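Local coordinates for activator of Hsp90 ATPase homologue 1/2-like C-terminal domain-containing protein (Mycobacterium smegmatis, PDB 3UID) that probably acts as a type II toxin related to Rv2035 of Mycobacterium tuberculosis, and has the SRPBCC fold of the AHA1 family, at residues W29-E39 with T50-P58; E72-I80 with F91-P102. One frame throughout, in Å; residues are numbered along the deposited sequence. Where two conformers were deposited one is given.

Contact 1: W29-E39 with T50-P58; sequences WQIYADPRQLE and TVVDHDLRP
The imidazole of H54 lies under the pyrrolidine of P35, whose CB stands 4.0 Å from the H54 ring centroid and 27° off its normal, a CH-pi contact over one face. With chi1 at 180° the H54 ring extends away from its own backbone N and in toward the helices. There NE2 donates to Y32 O at 2.8 Å, with the acceptor close to the ring plane and the donor in the carbonyl plane; bond and proline together limit the ring's rotation. P35 CB also touches V51 CG1 at 3.6 Å, while V51 CG2 meets CB of L38. At the strand's start, in the conformers given, E39 OE1 accepts from V51 N (2.9 Å) on its anti side, and R36 meets that same oxygen end-on through NH1 (2.8 Å) and NH2, both from above the carboxylate plane. Both side chains have a second conformer, so this three-donor arrangement is not certain to be the only one. Beyond the strand, L56 CD2 packs on CB of A33 and on CZ2 of W29 at 4.0 Å. D34 N-caps the second helix: its OD1 accepts from R36 N. The arrangement is a kinked helix pair packed on the edge strand of the antiparallel sheet, as in the Bet v 1-like (SRPBCC) fold.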
loop_
_atom_site.group_PDB
_atom_site.type_symbol
_atom_site.label_atom_id
_atom_site.label_comp_id
_atom_site.label_asym_id
_atom_site.label_seq_id
_atom_site.Cartn_x
_atom_site.Cartn_y
_atom_site.Cartn_z
ATOM N N TRP A 29 10.486 -3.190 -6.234
ATOM C CA TRP A 29 9.458 -3.965 -6.906
ATOM C C TRP A 29 9.199 -5.284 -6.171
ATOM O O TRP A 29 8.055 -5.708 -6.026
ATOM C CB TRP A 29 9.850 -4.252 -8.360
ATOM C CG TRP A 29 8.808 -5.054 -9.072
ATOM C CD1 TRP A 29 8.786 -6.412 -9.249
ATOM C CD2 TRP A 29 7.609 -4.556 -9.666
ATOM N NE1 TRP A 29 7.662 -6.782 -9.943
ATOM C CE2 TRP A 29 6.918 -5.662 -10.205
ATOM C CE3 TRP A 29 7.059 -3.279 -9.811
ATOM C CZ2 TRP A 29 5.707 -5.525 -10.875
ATOM C CZ3 TRP A 29 5.849 -3.150 -10.469
ATOM C CH2 TRP A 29 5.191 -4.261 -10.996
ATOM N N GLN A 30 10.269 -5.924 -5.715
ATOM C CA GLN A 30 10.165 -7.229 -5.067
ATOM C C GLN A 30 9.483 -7.201 -3.701
ATOM O O GLN A 30 8.995 -8.240 -3.226
ATOM C CB GLN A 30 11.545 -7.889 -4.967
ATOM C CG GLN A 30 12.144 -8.249 -6.311
ATOM C CD GLN A 30 11.289 -9.232 -7.112
ATOM O OE1 GLN A 30 10.577 -10.062 -6.536
ATOM N NE2 GLN A 30 11.352 -9.134 -8.425
ATOM N N ILE A 31 9.453 -6.032 -3.067
ATOM C CA ILE A 31 8.670 -5.845 -1.844
ATOM C C ILE A 31 7.198 -6.198 -2.107
ATOM O O ILE A 31 6.536 -6.832 -1.272
ATOM C CB ILE A 31 8.760 -4.392 -1.321
ATOM C CG1 ILE A 31 10.198 -4.021 -0.907
ATOM C CG2 ILE A 31 7.769 -4.155 -0.168
ATOM C CD1 ILE A 31 10.656 -4.675 0.370
ATOM N N TYR A 32 6.690 -5.774 -3.266
ATOM C CA TYR A 32 5.291 -5.980 -3.635
ATOM C C TYR A 32 5.059 -7.289 -4.380
ATOM O O TYR A 32 3.978 -7.863 -4.299
ATOM C CB TYR A 32 4.787 -4.776 -4.445
ATOM C CG TYR A 32 4.900 -3.534 -3.611
ATOM C CD1 TYR A 32 3.914 -3.202 -2.695
ATOM C CD2 TYR A 32 6.036 -2.732 -3.677
ATOM C CE1 TYR A 32 4.042 -2.084 -1.878
ATOM C CE2 TYR A 32 6.173 -1.608 -2.870
ATOM C CZ TYR A 32 5.168 -1.289 -1.980
ATOM O OH TYR A 32 5.303 -0.188 -1.173
ATOM N N ALA A 33 6.086 -7.758 -5.084
ATOM C CA ALA A 33 5.971 -8.964 -5.892
ATOM C C ALA A 33 6.088 -10.238 -5.068
ATOM O O ALA A 33 5.577 -11.286 -5.462
ATOM C CB ALA A 33 7.022 -8.947 -7.001
ATOM N N ASP A 34 6.776 -10.155 -3.931
ATOM C CA ASP A 34 6.949 -11.314 -3.049
ATOM C C ASP A 34 6.030 -11.152 -1.849
ATOM O O ASP A 34 6.222 -10.233 -1.039
ATOM C CB ASP A 34 8.399 -11.392 -2.577
ATOM C CG ASP A 34 8.659 -12.561 -1.641
ATOM O OD1 ASP A 34 7.698 -13.241 -1.208
ATOM O OD2 ASP A 34 9.846 -12.785 -1.329
ATOM N N PRO A 35 5.011 -12.028 -1.725
ATOM C CA PRO A 35 4.028 -11.798 -0.661
ATOM C C PRO A 35 4.605 -11.897 0.749
ATOM O O PRO A 35 4.041 -11.285 1.660
ATOM C CB PRO A 35 2.987 -12.904 -0.904
ATOM C CG PRO A 35 3.762 -13.990 -1.577
ATOM C CD PRO A 35 4.722 -13.254 -2.483
ATOM N N ARG A 36 5.697 -12.623 0.950
ATOM C CA ARG A 36 6.301 -12.686 2.278
ATOM C C ARG A 36 6.973 -11.361 2.642
ATOM O O ARG A 36 7.049 -10.995 3.821
ATOM C CB ARG A 36 7.294 -13.849 2.374
ATOM C CG ARG A 36 6.736 -15.190 1.913
ATOM C CD ARG A 36 5.808 -15.839 2.944
ATOM N NE ARG A 36 4.389 -15.659 2.631
ATOM C CZ ARG A 36 3.547 -14.938 3.364
ATOM N NH1 ARG A 36 3.975 -14.322 4.457
ATOM N NH2 ARG A 36 2.276 -14.833 3.004
ATOM N N GLN A 37 7.460 -10.634 1.637
ATOM C CA GLN A 37 8.063 -9.322 1.900
ATOM C C GLN A 37 6.998 -8.254 2.115
ATOM O O GLN A 37 7.125 -7.385 2.983
ATOM C CB GLN A 37 9.014 -8.928 0.766
ATOM C CG GLN A 37 10.175 -9.906 0.619
ATOM C CD GLN A 37 11.138 -9.474 -0.459
ATOM O OE1 GLN A 37 11.536 -8.313 -0.515
ATOM N NE2 GLN A 37 11.511 -10.400 -1.316
ATOM N N LEU A 38 5.931 -8.331 1.328
ATOM C CA LEU A 38 4.806 -7.427 1.495
ATOM C C LEU A 38 4.221 -7.583 2.901
ATOM O O LEU A 38 3.965 -6.594 3.601
ATOM C CB LEU A 38 3.736 -7.724 0.445
ATOM C CG LEU A 38 2.612 -6.691 0.356
ATOM C CD1 LEU A 38 3.178 -5.283 0.205
ATOM C CD2 LEU A 38 1.738 -7.061 -0.810
ATOM N N GLU A 39 4.047 -8.821 3.342
ATOM C CA GLU A 39 3.528 -9.115 4.676
ATOM C C GLU A 39 4.440 -8.549 5.763
ATOM O O GLU A 39 3.991 -8.095 6.804
ATOM C CB GLU A 39 3.372 -10.629 4.857
ATOM C CG GLU A 39 2.824 -11.030 6.223
ATOM C CD GLU A 39 2.581 -12.518 6.355
ATOM O OE1 GLU A 39 1.754 -13.068 5.596
ATOM O OE2 GLU A 39 3.220 -13.144 7.230
ATOM N N THR A 50 -1.083 -10.313 7.569
ATOM C CA THR A 50 -0.959 -11.545 6.813
ATOM C C THR A 50 -1.333 -11.264 5.362
ATOM O O THR A 50 -2.378 -10.675 5.084
ATOM C CB THR A 50 -1.910 -12.610 7.354
ATOM O OG1 THR A 50 -1.594 -12.879 8.722
ATOM C CG2 THR A 50 -1.781 -13.902 6.545
ATOM N N VAL A 51 -0.477 -11.683 4.439
ATOM C CA VAL A 51 -0.862 -11.703 3.031
ATOM C C VAL A 51 -1.360 -13.112 2.746
ATOM O O VAL A 51 -0.628 -14.098 2.911
ATOM C CB VAL A 51 0.304 -11.295 2.107
ATOM C CG1 VAL A 51 -0.025 -11.564 0.639
ATOM C CG2 VAL A 51 0.652 -9.825 2.333
ATOM N N VAL A 52 -2.634 -13.201 2.391
ATOM C CA VAL A 52 -3.302 -14.487 2.235
ATOM C C VAL A 52 -3.138 -15.000 0.809
ATOM O O VAL A 52 -2.347 -15.922 0.564
ATOM C CB VAL A 52 -4.777 -14.395 2.685
ATOM C CG1 VAL A 52 -5.488 -15.734 2.495
ATOM C CG2 VAL A 52 -4.837 -13.984 4.166
ATOM N N ASP A 53 -3.855 -14.399 -0.136
ATOM C CA ASP A 53 -3.669 -14.735 -1.541
ATOM C C ASP A 53 -2.885 -13.613 -2.188
ATOM O O ASP A 53 -3.004 -12.459 -1.786
ATOM C CB ASP A 53 -5.015 -14.894 -2.259
ATOM C CG ASP A 53 -5.832 -16.044 -1.720
ATOM O OD1 ASP A 53 -5.237 -17.059 -1.307
ATOM O OD2 ASP A 53 -7.070 -15.919 -1.713
ATOM N N HIS A 54 -2.082 -13.952 -3.188
ATOM C CA HIS A 54 -1.263 -12.951 -3.861
ATOM C C HIS A 54 -0.924 -13.424 -5.279
ATOM O O HIS A 54 -0.270 -14.449 -5.470
ATOM C CB HIS A 54 0.009 -12.725 -3.040
ATOM C CG HIS A 54 0.951 -11.716 -3.625
ATOM N ND1 HIS A 54 1.753 -11.989 -4.713
ATOM C CD2 HIS A 54 1.245 -10.447 -3.249
ATOM C CE1 HIS A 54 2.490 -10.927 -4.991
ATOM N NE2 HIS A 54 2.199 -9.978 -4.120
ATOM N N ASP A 55 -1.392 -12.670 -6.265
ATOM C CA ASP A 55 -1.139 -12.967 -7.664
ATOM C C ASP A 55 -0.945 -11.618 -8.351
ATOM O O ASP A 55 -1.921 -10.978 -8.733
ATOM C CB ASP A 55 -2.357 -13.694 -8.220
ATOM C CG ASP A 55 -2.206 -14.103 -9.673
ATOM O OD1 ASP A 55 -1.112 -13.944 -10.262
ATOM O OD2 ASP A 55 -3.210 -14.606 -10.215
ATOM N N LEU A 56 0.302 -11.159 -8.462
ATOM C CA LEU A 56 0.557 -9.833 -9.043
ATOM C C LEU A 56 0.620 -9.880 -10.564
ATOM O O LEU A 56 1.700 -9.844 -11.162
ATOM C CB LEU A 56 1.831 -9.211 -8.464
ATOM C CG LEU A 56 2.089 -7.728 -8.754
ATOM C CD1 LEU A 56 0.963 -6.863 -8.253
ATOM C CD2 LEU A 56 3.420 -7.286 -8.142
ATOM N N ARG A 57 -0.556 -9.961 -11.173
ATOM C CA ARG A 57 -0.696 -9.997 -12.622
ATOM C C ARG A 57 -2.076 -9.425 -12.902
ATOM O O ARG A 57 -2.959 -9.489 -12.043
ATOM C CB ARG A 57 -0.580 -11.435 -13.142
ATOM C CG ARG A 57 -0.031 -11.540 -14.564
ATOM C CD ARG A 57 1.419 -11.038 -14.667
ATOM N NE ARG A 57 1.532 -9.677 -15.199
ATOM C CZ ARG A 57 2.290 -9.342 -16.240
ATOM N NH1 ARG A 57 3.004 -10.272 -16.862
ATOM N NH2 ARG A 57 2.338 -8.081 -16.662
ATOM N N PRO A 58 -2.275 -8.841 -14.088
ATOM C CA PRO A 58 -3.600 -8.282 -14.383
ATOM C C PRO A 58 -4.693 -9.343 -14.249
ATOM O O PRO A 58 -4.551 -10.450 -14.774
ATOM C CB PRO A 58 -3.460 -7.811 -15.832
ATOM C CG PRO A 58 -1.996 -7.503 -15.972
ATOM C CD PRO A 58 -1.307 -8.567 -15.163
#

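Contact 2: E72-I80 with F91-P102; sequences EKYAGYWEI and FLDGFADEDFNP
W78 and F91 lie nearly parallel, W78's five-membered ring and the phenyl ring stacked face to face with centroids 3.9 Å apart and planes at 20°. The stack is offset: F91 CE1 sits above the indole toward its rim. F91 reaches it with CG between its backbone N and carbonyl carbon. At the indole edge lies D93 OD1, 3.1 Å from W78 CD1, with ring and carboxylate planes 80° apart; this oxygen is hydrogen-bonded to Y64 OH on strand 61-67. I80 CD1 packs against F91 CB on the same face of the sheet.

The other face carries Y77, whose CG likewise stands between backbone N and carbonyl carbon, turning the ring over the neighbouring strand. G94 CA lies over it, 4.0 Å from the centroid and 25° off the normal, a CH-pi contact made where G94 has no side chain. A96 CB meets the edge of this ring, and P102 CG approaches its hydroxyl. A75 CB touches CE1 of F100, while K73 NZ forms a salt bridge to the syn lone pair of E98 OE2 (2.9 Å).

Paired backbone bonds hold the register: Y77 with G94, and E79 with L92, where E79 N to L92 O is 2.8 Å. Past A96, D97 OD1 accepts from D99 N and N101 N on opposite faces of its carboxylate, the former closing an Asx turn. The whole is an antiparallel beta hairpin within the SRPBCC sheet.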
loop_
_atom_site.group_PDB
_atom_site.type_symbol
_atom_site.label_atom_id
_atom_site.label_comp_id
_atom_site.label_asym_id
_atom_site.label_seq_id
_atom_site.Cartn_x
_atom_site.Cartn_y
_atom_site.Cartn_z
ATOM N N GLU A 72 -7.367 -2.893 15.889
ATOM C CA GLU A 72 -8.461 -3.586 15.200
ATOM C C GLU A 72 -7.966 -4.315 13.956
ATOM O O GLU A 72 -7.360 -3.712 13.073
ATOM C CB GLU A 72 -9.573 -2.617 14.792
ATOM C CG GLU A 72 -10.291 -1.963 15.939
ATOM C CD GLU A 72 -11.428 -1.055 15.483
ATOM O OE1 GLU A 72 -12.344 -1.539 14.781
ATOM O OE2 GLU A 72 -11.399 0.144 15.821
ATOM N N LYS A 73 -8.251 -5.610 13.877
ATOM C CA LYS A 73 -7.967 -6.344 12.654
ATOM C C LYS A 73 -8.928 -5.879 11.586
ATOM O O LYS A 73 -10.126 -5.727 11.828
ATOM C CB LYS A 73 -8.138 -7.840 12.872
ATOM C CG LYS A 73 -7.640 -8.689 11.695
ATOM C CD LYS A 73 -7.826 -10.177 11.984
ATOM C CE LYS A 73 -7.041 -11.038 11.011
ATOM N NZ LYS A 73 -7.048 -12.468 11.460
ATOM N N TYR A 74 -8.406 -5.612 10.403
ATOM C CA TYR A 74 -9.293 -5.453 9.266
ATOM C C TYR A 74 -8.778 -6.225 8.070
ATOM O O TYR A 74 -7.662 -6.727 8.074
ATOM C CB TYR A 74 -9.570 -3.983 8.940
ATOM C CG TYR A 74 -8.385 -3.225 8.427
ATOM C CD1 TYR A 74 -8.215 -3.004 7.067
ATOM C CD2 TYR A 74 -7.436 -2.727 9.300
ATOM C CE1 TYR A 74 -7.113 -2.292 6.593
ATOM C CE2 TYR A 74 -6.355 -2.027 8.853
ATOM C CZ TYR A 74 -6.192 -1.808 7.503
ATOM O OH TYR A 74 -5.092 -1.101 7.077
ATOM N N ALA A 75 -9.628 -6.377 7.071
ATOM C CA ALA A 75 -9.273 -7.147 5.906
ATOM C C ALA A 75 -9.481 -6.303 4.669
ATOM O O ALA A 75 -10.262 -5.354 4.656
ATOM C CB ALA A 75 -10.110 -8.417 5.845
ATOM N N GLY A 76 -8.771 -6.650 3.614
ATOM C CA GLY A 76 -8.878 -5.891 2.390
ATOM C C GLY A 76 -8.456 -6.753 1.230
ATOM O O GLY A 76 -7.930 -7.859 1.411
ATOM N N TYR A 77 -8.710 -6.262 0.025
ATOM C CA TYR A 77 -8.303 -6.990 -1.161
ATOM C C TYR A 77 -7.948 -6.022 -2.269
ATOM O O TYR A 77 -8.482 -4.919 -2.346
ATOM C CB TYR A 77 -9.416 -7.945 -1.627
ATOM C CG TYR A 77 -10.711 -7.226 -1.936
ATOM C CD1 TYR A 77 -10.997 -6.798 -3.223
ATOM C CD2 TYR A 77 -11.624 -6.941 -0.934
ATOM C CE1 TYR A 77 -12.173 -6.117 -3.507
ATOM C CE2 TYR A 77 -12.796 -6.260 -1.207
ATOM C CZ TYR A 77 -13.069 -5.860 -2.496
ATOM O OH TYR A 77 -14.242 -5.187 -2.766
ATOM N N TRP A 78 -7.028 -6.455 -3.120
ATOM C CA TRP A 78 -6.674 -5.711 -4.317
ATOM C C TRP A 78 -7.121 -6.519 -5.532
ATOM O O TRP A 78 -6.845 -7.721 -5.613
ATOM C CB TRP A 78 -5.167 -5.525 -4.394
ATOM C CG TRP A 78 -4.530 -4.653 -3.353
ATOM C CD1 TRP A 78 -5.143 -3.930 -2.366
ATOM C CD2 TRP A 78 -3.133 -4.418 -3.209
ATOM N NE1 TRP A 78 -4.208 -3.246 -1.629
ATOM C CE2 TRP A 78 -2.964 -3.533 -2.124
ATOM C CE3 TRP A 78 -2.003 -4.858 -3.908
ATOM C CZ2 TRP A 78 -1.704 -3.104 -1.701
ATOM C CZ3 TRP A 78 -0.753 -4.419 -3.494
ATOM C CH2 TRP A 78 -0.618 -3.541 -2.410
ATOM N N GLU A 79 -7.801 -5.868 -6.477
ATOM C CA GLU A 79 -8.013 -6.453 -7.802
ATOM C C GLU A 79 -7.011 -5.795 -8.732
ATOM O O GLU A 79 -7.118 -4.601 -9.026
ATOM C CB GLU A 79 -9.447 -6.223 -8.298
ATOM C CG GLU A 79 -10.521 -6.804 -7.385
ATOM C CD GLU A 79 -11.935 -6.593 -7.908
ATOM O OE1 GLU A 79 -12.109 -6.074 -9.033
ATOM O OE2 GLU A 79 -12.883 -6.960 -7.182
ATOM N N ILE A 80 -6.022 -6.566 -9.177
ATOM C CA ILE A 80 -4.950 -6.027 -10.007
ATOM C C ILE A 80 -5.439 -5.750 -11.426
ATOM O O ILE A 80 -5.999 -6.631 -12.082
ATOM C CB ILE A 80 -3.732 -6.977 -10.049
ATOM C CG1 ILE A 80 -3.323 -7.392 -8.636
ATOM C CG2 ILE A 80 -2.569 -6.328 -10.781
ATOM C CD1 ILE A 80 -2.908 -6.263 -7.728
ATOM N N PHE A 91 -4.359 -1.075 -9.318
ATOM C CA PHE A 91 -5.325 -1.977 -8.703
ATOM C C PHE A 91 -6.495 -1.241 -8.089
ATOM O O PHE A 91 -6.404 -0.046 -7.763
ATOM C CB PHE A 91 -4.660 -2.860 -7.626
ATOM C CG PHE A 91 -4.056 -2.084 -6.478
ATOM C CD1 PHE A 91 -4.794 -1.820 -5.327
ATOM C CD2 PHE A 91 -2.738 -1.630 -6.557
ATOM C CE1 PHE A 91 -4.225 -1.103 -4.264
ATOM C CE2 PHE A 91 -2.152 -0.913 -5.501
ATOM C CZ PHE A 91 -2.891 -0.663 -4.354
ATOM N N LEU A 92 -7.595 -1.965 -7.940
ATOM C CA LEU A 92 -8.733 -1.476 -7.171
ATOM C C LEU A 92 -8.635 -2.065 -5.764
ATOM O O LEU A 92 -8.302 -3.231 -5.595
ATOM C CB LEU A 92 -10.041 -1.911 -7.839
ATOM C CG LEU A 92 -10.108 -1.579 -9.327
ATOM C CD1 LEU A 92 -11.193 -2.374 -10.029
ATOM C CD2 LEU A 92 -10.300 -0.085 -9.519
ATOM N N ASP A 93 -8.896 -1.255 -4.750
ATOM C CA ASP A 93 -8.786 -1.737 -3.371
ATOM C C ASP A 93 -10.102 -1.610 -2.615
ATOM O O ASP A 93 -10.765 -0.573 -2.683
ATOM C CB ASP A 93 -7.676 -0.962 -2.657
ATOM C CG ASP A 93 -7.628 -1.243 -1.172
ATOM O OD1 ASP A 93 -7.236 -2.366 -0.792
ATOM O OD2 ASP A 93 -7.995 -0.344 -0.381
ATOM N N GLY A 94 -10.470 -2.670 -1.893
ATOM C CA GLY A 94 -11.690 -2.670 -1.105
ATOM C C GLY A 94 -11.496 -3.200 0.305
ATOM O O GLY A 94 -10.588 -3.989 0.551
ATOM N N PHE A 95 -12.348 -2.761 1.224
ATOM C CA PHE A 95 -12.345 -3.252 2.601
ATOM C C PHE A 95 -13.260 -4.455 2.720
ATOM O O PHE A 95 -14.280 -4.532 2.028
ATOM C CB PHE A 95 -12.823 -2.165 3.564
ATOM C CG PHE A 95 -11.896 -0.991 3.646
ATOM C CD1 PHE A 95 -10.639 -1.126 4.217
ATOM C CD2 PHE A 95 -12.271 0.243 3.141
ATOM C CE1 PHE A 95 -9.779 -0.046 4.290
ATOM C CE2 PHE A 95 -11.416 1.326 3.213
ATOM C CZ PHE A 95 -10.170 1.182 3.783
ATOM N N ALA A 96 -12.913 -5.383 3.612
ATOM C CA ALA A 96 -13.665 -6.632 3.727
ATOM C C ALA A 96 -13.672 -7.230 5.134
ATOM O O ALA A 96 -12.931 -6.791 6.017
ATOM C CB ALA A 96 -13.119 -7.666 2.732
ATOM N N ASP A 97 -14.520 -8.241 5.323
ATOM C CA ASP A 97 -14.564 -8.985 6.565
ATOM C C ASP A 97 -13.533 -10.112 6.533
ATOM O O ASP A 97 -12.715 -10.174 5.622
ATOM C CB ASP A 97 -15.994 -9.476 6.873
ATOM C CG ASP A 97 -16.520 -10.487 5.855
ATOM O OD1 ASP A 97 -15.709 -11.101 5.134
ATOM O OD2 ASP A 97 -17.757 -10.689 5.817
ATOM N N GLU A 98 -13.557 -10.980 7.533
ATOM C CA GLU A 98 -12.537 -12.020 7.644
ATOM C C GLU A 98 -12.565 -12.973 6.444
ATOM O O GLU A 98 -11.558 -13.608 6.120
ATOM C CB GLU A 98 -12.731 -12.799 8.947
ATOM C CG GLU A 98 -11.580 -13.740 9.284
ATOM C CD GLU A 98 -10.456 -13.066 10.046
ATOM O OE1 GLU A 98 -10.617 -11.890 10.432
ATOM O OE2 GLU A 98 -9.410 -13.715 10.270
ATOM N N ASP A 99 -13.723 -13.079 5.798
ATOM C CA ASP A 99 -13.897 -13.986 4.660
ATOM C C ASP A 99 -13.602 -13.326 3.323
ATOM O O ASP A 99 -13.819 -13.921 2.261
ATOM C CB ASP A 99 -15.330 -14.520 4.639
ATOM C CG ASP A 99 -15.659 -15.344 5.866
ATOM O OD1 ASP A 99 -14.743 -15.994 6.420
ATOM O OD2 ASP A 99 -16.835 -15.333 6.287
ATOM N N PHE A 100 -13.131 -12.088 3.397
ATOM C CA PHE A 100 -12.884 -11.219 2.235
ATOM C C PHE A 100 -14.132 -10.814 1.464
ATOM O O PHE A 100 -14.057 -10.473 0.284
ATOM C CB PHE A 100 -11.780 -11.777 1.324
ATOM C CG PHE A 100 -10.482 -11.955 2.042
ATOM C CD1 PHE A 100 -9.813 -10.855 2.536
ATOM C CD2 PHE A 100 -9.974 -13.217 2.292
ATOM C CE1 PHE A 100 -8.620 -11.004 3.239
ATOM C CE2 PHE A 100 -8.781 -13.373 2.983
ATOM C CZ PHE A 100 -8.119 -12.266 3.467
ATOM N N ASN A 101 -15.270 -10.813 2.150
ATOM C CA ASN A 101 -16.478 -10.232 1.588
ATOM C C ASN A 101 -16.586 -8.763 1.980
ATOM O O ASN A 101 -16.422 -8.419 3.146
ATOM C CB ASN A 101 -17.721 -10.996 2.051
ATOM C CG ASN A 101 -17.671 -12.462 1.673
ATOM O OD1 ASN A 101 -17.875 -13.345 2.508
ATOM N ND2 ASN A 101 -17.350 -12.728 0.416
ATOM N N PRO A 102 -16.868 -7.885 1.010
ATOM C CA PRO A 102 -17.094 -6.474 1.339
ATOM C C PRO A 102 -18.003 -6.317 2.555
ATOM O O PRO A 102 -19.077 -6.919 2.621
ATOM C CB PRO A 102 -17.773 -5.941 0.078
ATOM C CG PRO A 102 -17.111 -6.732 -1.027
ATOM C CD PRO A 102 -16.952 -8.134 -0.440
#

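How the contacts relate
After strands 3-9 and 14-21 the chain runs through helices 25-33 and 35-42, then returns along strand 50-54; contact 1 closes that loop, with ten residues between its segments. Contact 2 follows in series, neither nested in contact 1 nor crossing it, and closes the hairpin of strands 73-84 and 88-96, again across ten residues. Strand 50-54 of contact 1 and the hairpin of contact 2 belong to one antiparallel sheet, with strand 61-67 between them; the contact centres are about 14 Å apart. They also touch directly: L56 CD1 packs on I80 CD1 at 4.0 Å, and V52 CG2 on F100 CZ at 3.8 Å. Contact 1 joins the helix pair to the sheet edge; contact 2 joins strands within it.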